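Local coordinates for hypothetical protein (Bacteroides eggerthii, PDB 4JGL) that is of unknown function but folds as a streptavidin-like antiparallel beta-barrel with two extra alpha helices and binds calcium, at residues 36-41 and 121-126; 112-117 and 136-141. One frame throughout, in Å; residues are numbered along the deposited sequence. Where two conformers were deposited one is given.

Contact 1: 36-41 and 121-126; sequences GDFTTM and ENSAYV. With CA (calcium ion), chain C; CA (calcium ion), chain D.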
loop_
_atom_site.group_PDB
_atom_site.type_symbol
_atom_site.label_atom_id
_atom_site.label_comp_id
_atom_site.label_asym_id
_atom_site.label_seq_id
_atom_site.Cartn_x
_atom_site.Cartn_y
_atom_site.Cartn_z
ATOM N N GLY A 36 -16.033 -9.705 8.972
ATOM C CA GLY A 36 -16.584 -9.117 10.160
ATOM C C GLY A 36 -16.063 -7.709 10.242
ATOM O O GLY A 36 -15.903 -7.027 9.217
ATOM N N ASP A 37 -15.793 -7.287 11.465
ATOM C CA ASP A 37 -15.290 -5.970 11.728
ATOM C C ASP A 37 -13.781 -5.996 11.543
ATOM O O ASP A 37 -13.048 -6.588 12.343
ATOM C CB ASP A 37 -15.659 -5.548 13.152
ATOM C CG ASP A 37 -15.190 -4.142 13.483
ATOM O OD1 ASP A 37 -14.569 -3.479 12.622
ATOM O OD2 ASP A 37 -15.457 -3.688 14.612
ATOM N N PHE A 38 -13.328 -5.348 10.473
ATOM C CA PHE A 38 -11.913 -5.313 10.124
ATOM C C PHE A 38 -11.131 -4.260 10.907
ATOM O O PHE A 38 -9.911 -4.199 10.768
ATOM C CB PHE A 38 -11.753 -5.081 8.610
ATOM C CG PHE A 38 -12.039 -6.291 7.771
ATOM C CD1 PHE A 38 -13.315 -6.572 7.318
ATOM C CD2 PHE A 38 -11.025 -7.139 7.405
ATOM C CE1 PHE A 38 -13.547 -7.685 6.541
ATOM C CE2 PHE A 38 -11.255 -8.231 6.627
ATOM C CZ PHE A 38 -12.495 -8.505 6.189
ATOM N N THR A 39 -11.797 -3.464 11.743
ATOM C CA THR A 39 -11.120 -2.333 12.419
ATOM C C THR A 39 -10.540 -2.698 13.790
ATOM O O THR A 39 -9.990 -1.836 14.502
ATOM C CB THR A 39 -12.073 -1.133 12.607
ATOM O OG1 THR A 39 -13.149 -1.507 13.466
ATOM C CG2 THR A 39 -12.637 -0.653 11.271
ATOM N N THR A 40 -10.652 -3.966 14.175
ATOM C CA THR A 40 -10.142 -4.426 15.466
ATOM C C THR A 40 -8.655 -4.777 15.346
ATOM O O THR A 40 -8.030 -5.206 16.326
ATOM C CB THR A 40 -10.921 -5.671 15.951
ATOM O OG1 THR A 40 -10.913 -6.658 14.918
ATOM C CG2 THR A 40 -12.364 -5.320 16.247
HETATM N N MSE A 41 -8.107 -4.599 14.134
HETATM C CA MSE A 41 -6.726 -4.924 13.771
HETATM C C MSE A 41 -6.017 -3.662 13.295
HETATM O O MSE A 41 -6.640 -2.832 12.620
HETATM C CB MSE A 41 -6.727 -5.940 12.612
HETATM C CG MSE A 41 -6.635 -7.422 13.020
HETATM SE SE MSE A 41 -8.281 -8.208 13.752
HETATM C CE MSE A 41 -9.488 -7.926 12.230
ATOM N N GLU A 121 -18.704 -8.222 1.851
ATOM C CA GLU A 121 -18.839 -6.858 1.342
ATOM C C GLU A 121 -17.946 -5.868 2.096
ATOM O O GLU A 121 -17.832 -4.714 1.702
ATOM C CB GLU A 121 -20.314 -6.380 1.294
ATOM C CG GLU A 121 -20.958 -5.959 2.615
ATOM C CD GLU A 121 -22.374 -5.349 2.445
ATOM O OE1 GLU A 121 -22.866 -5.327 1.310
ATOM O OE2 GLU A 121 -22.996 -4.905 3.435
ATOM N N ASN A 122 -17.309 -6.320 3.169
ATOM C CA ASN A 122 -16.457 -5.455 3.998
ATOM C C ASN A 122 -14.968 -5.497 3.622
ATOM O O ASN A 122 -14.138 -4.880 4.283
ATOM C CB ASN A 122 -16.611 -5.833 5.503
ATOM C CG ASN A 122 -17.951 -5.477 6.078
ATOM O OD1 ASN A 122 -18.633 -4.593 5.593
ATOM N ND2 ASN A 122 -18.315 -6.151 7.163
ATOM N N SER A 123 -14.644 -6.234 2.565
ATOM C CA SER A 123 -13.305 -6.283 2.029
ATOM C C SER A 123 -13.414 -6.351 0.511
ATOM O O SER A 123 -14.376 -6.897 -0.052
ATOM C CB SER A 123 -12.541 -7.490 2.548
ATOM O OG SER A 123 -13.147 -8.694 2.116
ATOM N N ALA A 124 -12.409 -5.810 -0.154
ATOM C CA ALA A 124 -12.309 -5.838 -1.615
ATOM C C ALA A 124 -11.428 -6.987 -2.121
ATOM O O ALA A 124 -11.776 -7.653 -3.106
ATOM C CB ALA A 124 -11.759 -4.501 -2.111
ATOM N N TYR A 125 -10.329 -7.250 -1.415
ATOM C CA TYR A 125 -9.382 -8.300 -1.815
ATOM C C TYR A 125 -8.750 -8.920 -0.582
ATOM O O TYR A 125 -8.750 -8.321 0.500
ATOM C CB TYR A 125 -8.253 -7.767 -2.715
ATOM C CG TYR A 125 -8.686 -7.115 -3.979
ATOM C CD1 TYR A 125 -9.064 -5.792 -4.015
ATOM C CD2 TYR A 125 -8.730 -7.829 -5.164
ATOM C CE1 TYR A 125 -9.480 -5.183 -5.210
ATOM C CE2 TYR A 125 -9.154 -7.250 -6.337
ATOM C CZ TYR A 125 -9.536 -5.935 -6.361
ATOM O OH TYR A 125 -9.963 -5.343 -7.531
ATOM N N VAL A 126 -8.159 -10.094 -0.775
ATOM C CA VAL A 126 -7.297 -10.728 0.209
ATOM C C VAL A 126 -6.075 -11.288 -0.525
ATOM O O VAL A 126 -6.170 -11.699 -1.688
ATOM C CB VAL A 126 -8.058 -11.843 0.981
ATOM C CG1 VAL A 126 -8.509 -12.978 0.049
ATOM C CG2 VAL A 126 -7.224 -12.366 2.172
HETATM CA CA CA C . -24.858 -3.437 3.469
HETATM CA CA CA D . -15.671 -8.415 -1.270
HETATM O O HOH W 1 -25.140 -4.047 1.120
HETATM O O HOH W 2 -14.596 -8.507 -3.369
HETATM O O HOH W 3 -23.814 -3.203 5.587
HETATM O O HOH W 4 -26.151 -5.186 4.108
HETATM O O HOH W 5 -17.800 -8.710 -2.312
#

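Contact 2: 112-117 and 136-141; sequences FTFIPT and YYLCGD. With CA (calcium ion), chain D.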
loop_
_atom_site.group_PDB
_atom_site.type_symbol
_atom_site.label_atom_id
_atom_site.label_comp_id
_atom_site.label_asym_id
_atom_site.label_seq_id
_atom_site.Cartn_x
_atom_site.Cartn_y
_atom_site.Cartn_z
ATOM N N PHE A 112 2.806 -9.791 -3.874
ATOM C CA PHE A 112 1.423 -10.068 -3.504
ATOM C C PHE A 112 0.602 -10.395 -4.738
ATOM O O PHE A 112 0.765 -9.754 -5.781
ATOM C CB PHE A 112 0.762 -8.837 -2.837
ATOM C CG PHE A 112 1.246 -8.551 -1.439
ATOM C CD1 PHE A 112 0.813 -9.350 -0.398
ATOM C CD2 PHE A 112 2.084 -7.486 -1.159
ATOM C CE1 PHE A 112 1.224 -9.099 0.898
ATOM C CE2 PHE A 112 2.514 -7.251 0.123
ATOM C CZ PHE A 112 2.088 -8.049 1.147
ATOM N N THR A 113 -0.298 -11.350 -4.585
ATOM C CA THR A 113 -1.432 -11.517 -5.501
ATOM C C THR A 113 -2.683 -11.297 -4.668
ATOM O O THR A 113 -2.935 -12.055 -3.715
ATOM C CB THR A 113 -1.464 -12.901 -6.146
ATOM O OG1 THR A 113 -0.288 -13.062 -6.959
ATOM C CG2 THR A 113 -2.685 -13.097 -7.074
ATOM N N PHE A 114 -3.447 -10.268 -5.006
ATOM C CA PHE A 114 -4.691 -9.958 -4.325
ATOM C C PHE A 114 -5.859 -10.487 -5.150
ATOM O O PHE A 114 -5.968 -10.169 -6.347
ATOM C CB PHE A 114 -4.817 -8.458 -4.110
ATOM C CG PHE A 114 -3.844 -7.915 -3.100
ATOM C CD1 PHE A 114 -3.967 -8.244 -1.749
ATOM C CD2 PHE A 114 -2.809 -7.106 -3.479
ATOM C CE1 PHE A 114 -3.058 -7.754 -0.812
ATOM C CE2 PHE A 114 -1.903 -6.616 -2.549
ATOM C CZ PHE A 114 -2.028 -6.963 -1.223
ATOM N N ILE A 115 -6.715 -11.290 -4.507
ATOM C CA ILE A 115 -7.871 -11.891 -5.152
ATOM C C ILE A 115 -9.154 -11.343 -4.519
ATOM O O ILE A 115 -9.166 -10.960 -3.348
ATOM C CB ILE A 115 -7.855 -13.427 -5.078
ATOM C CG1 ILE A 115 -8.005 -13.934 -3.655
ATOM C CG2 ILE A 115 -6.585 -13.980 -5.727
ATOM C CD1 ILE A 115 -8.148 -15.467 -3.583
ATOM N N PRO A 116 -10.253 -11.271 -5.286
ATOM C CA PRO A 116 -11.470 -10.739 -4.697
ATOM C C PRO A 116 -12.006 -11.578 -3.542
ATOM O O PRO A 116 -11.651 -12.752 -3.378
ATOM C CB PRO A 116 -12.468 -10.754 -5.858
ATOM C CG PRO A 116 -11.603 -10.696 -7.073
ATOM C CD PRO A 116 -10.379 -11.492 -6.734
ATOM N N THR A 117 -12.894 -10.964 -2.773
ATOM C CA THR A 117 -13.612 -11.605 -1.676
ATOM C C THR A 117 -15.119 -11.579 -1.995
ATOM O O THR A 117 -15.861 -10.750 -1.496
ATOM C CB THR A 117 -13.293 -10.919 -0.348
ATOM O OG1 THR A 117 -13.589 -9.539 -0.452
ATOM C CG2 THR A 117 -11.820 -11.106 0.018
ATOM N N TYR A 136 -2.855 -10.307 4.404
ATOM C CA TYR A 136 -3.282 -8.934 4.251
ATOM C C TYR A 136 -4.567 -8.881 3.438
ATOM O O TYR A 136 -4.717 -9.570 2.434
ATOM C CB TYR A 136 -2.209 -8.110 3.542
ATOM C CG TYR A 136 -1.103 -7.657 4.451
ATOM C CD1 TYR A 136 -1.295 -6.612 5.342
ATOM C CD2 TYR A 136 0.143 -8.258 4.419
ATOM C CE1 TYR A 136 -0.285 -6.186 6.210
ATOM C CE2 TYR A 136 1.161 -7.829 5.261
ATOM C CZ TYR A 136 0.941 -6.798 6.156
ATOM O OH TYR A 136 1.964 -6.417 7.011
ATOM N N TYR A 137 -5.479 -8.028 3.866
ATOM C CA TYR A 137 -6.672 -7.699 3.122
ATOM C C TYR A 137 -6.563 -6.300 2.554
ATOM O O TYR A 137 -5.791 -5.473 3.049
ATOM C CB TYR A 137 -7.894 -7.767 4.036
ATOM C CG TYR A 137 -8.265 -9.176 4.460
ATOM C CD1 TYR A 137 -7.481 -9.903 5.353
ATOM C CD2 TYR A 137 -9.409 -9.787 3.975
ATOM C CE1 TYR A 137 -7.849 -11.175 5.763
ATOM C CE2 TYR A 137 -9.774 -11.054 4.387
ATOM C CZ TYR A 137 -8.996 -11.731 5.289
ATOM O OH TYR A 137 -9.394 -13.008 5.659
ATOM N N LEU A 138 -7.355 -6.039 1.515
ATOM C CA LEU A 138 -7.574 -4.677 1.019
ATOM C C LEU A 138 -9.034 -4.372 1.294
ATOM O O LEU A 138 -9.934 -4.961 0.705
ATOM C CB LEU A 138 -7.294 -4.559 -0.482
ATOM C CG LEU A 138 -5.889 -4.861 -0.966
ATOM C CD1 LEU A 138 -5.770 -4.681 -2.464
ATOM C CD2 LEU A 138 -4.876 -4.008 -0.281
ATOM N N CYS A 139 -9.286 -3.405 2.177
ATOM C CA CYS A 139 -10.617 -2.919 2.511
ATOM C C CYS A 139 -10.749 -1.505 1.996
ATOM O O CYS A 139 -10.010 -0.615 2.431
ATOM C CB CYS A 139 -10.835 -2.965 4.024
ATOM S SG CYS A 139 -10.603 -4.597 4.764
ATOM N N GLY A 140 -11.643 -1.283 1.041
ATOM C CA GLY A 140 -11.777 0.059 0.477
ATOM C C GLY A 140 -12.056 1.084 1.555
ATOM O O GLY A 140 -12.884 0.857 2.437
ATOM N N ASP A 141 -11.380 2.218 1.495
ATOM C CA ASP A 141 -11.435 3.188 2.572
ATOM C C ASP A 141 -11.088 4.565 2.060
ATOM O O ASP A 141 -10.050 4.745 1.437
ATOM C CB ASP A 141 -10.471 2.783 3.689
ATOM C CG ASP A 141 -10.684 3.579 4.943
ATOM O OD1 ASP A 141 -11.690 3.356 5.650
ATOM O OD2 ASP A 141 -9.855 4.443 5.226
HETATM CA CA CA D . -15.671 -8.415 -1.270
HETATM O O HOH W 2 -14.596 -8.507 -3.369
HETATM O O HOH W 5 -17.800 -8.710 -2.312
HETATM O O HOH W 6 -16.481 -6.224 -1.787
#

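Contact 1: 36-41 and 121-126
The ring of F38 lies against the turn at N122 and S123, and this is the tight part of the contact. With CG anti to its carbonyl carbon (chi1 -76°), F38 extends from its loop; its CD1, CE1 and CZ do the touching, the approach oblique to the ring. CE1 meets N122 CB at 3.7 Å, and CD1 lies near N122 O. CZ reaches S123 CB at 3.8 Å. The ring and the N122 amide cross with their planes 88° apart. F34 and Y137 meet F38 edge-to-face, and I29, C120 and C139 add to its surroundings. An alanine in place of F38 would probably open a gap beside N122 CB and S123 CB and leave the F34 and Y137 rings without their aromatic partner.

The outer side is looser. N122 ND2 donates to G36 O over 3.3 Å, a long bond bent to 136°, with the nitrogen standing above the carbonyl plane. Further out, in one of its two conformers, E121 binds a calcium through OE2, beside three waters. Within 36-41, D37 OD1 accepts from T39 N at 2.9 Å, which makes an Asx turn. S123 O binds the second calcium at 2.3 Å; with T117 and C120, S123 forms a calcium site at one end of the streptavidin-like barrel, in the loop leading into strand 125-127.

Contact 2: 112-117 and 136-141
Two strands of the streptavidin-like antiparallel barrel, 112-116 and 136-140, flank the short strand 125-127, which hydrogen-bonds to both. Their axes approach to 8.3 Å at 52°, so no backbone bond joins them directly and side chains bridge the gap. The most specific packing is that of L138 on F114. L138 CD1 sits over one face of the F114 ring, 4.0 Å from its centroid and only 16° off the ring normal, a CH-pi contact displaced toward CG, which it meets at 3.8 Å. L138 CG is anti to its carbonyl carbon and the chain runs on extended to CD1, the methyl laid over the ring. At its edge, near the ring plane, F114 CE1 passes 4.1 Å from Y136 O. Next along the strands, F112 and Y136 form an oblique aromatic pair: the planes are nearly perpendicular, at 87°, and Y136 CD2 comes to 3.8 Å from F112 CE1. F55, M26 and Y125 also touch F114, while K57 makes a cation-pi contact with Y136.

At the end of 112-117 the character changes. T117 chelates calcium with two atoms, O at 2.4 Å and OG1 at 2.5 Å, while T117 N donates to a water that is itself a ligand of the ion. The hydroxyl stands between backbone N and carbonyl carbon, which brings OG1 round to the same ion as O. No hydrogen bond crosses between the two segments; apart from a carbonyl O at the edge of F114, the contact is apolar, with cohesion coming from rings and a methyl group, and directional bonding is left to the strand between them and to the calcium at one end.

Contacts 1 and 2 have centres about 9 Å apart, on the same side of the chain's centre, and their segments alternate along the chain: 36-41, 112-117, 121-126, 136-141. Strand 125-127, which 121-126 enters, lies in the sheet between 112-116 and 135-140, so contact 1 supplies the strand that separates the halves of contact 2. At A124 and Y125, which both face L138, it carries a classic beta bulge. One calcium joins the contacts through T117 and S123, with C120 completing the protein ligands; C120 is also disulfide-bonded to C35, just before 36-41. Metal and disulfide thus tie the loops at this barrel end to the strands of the sheet.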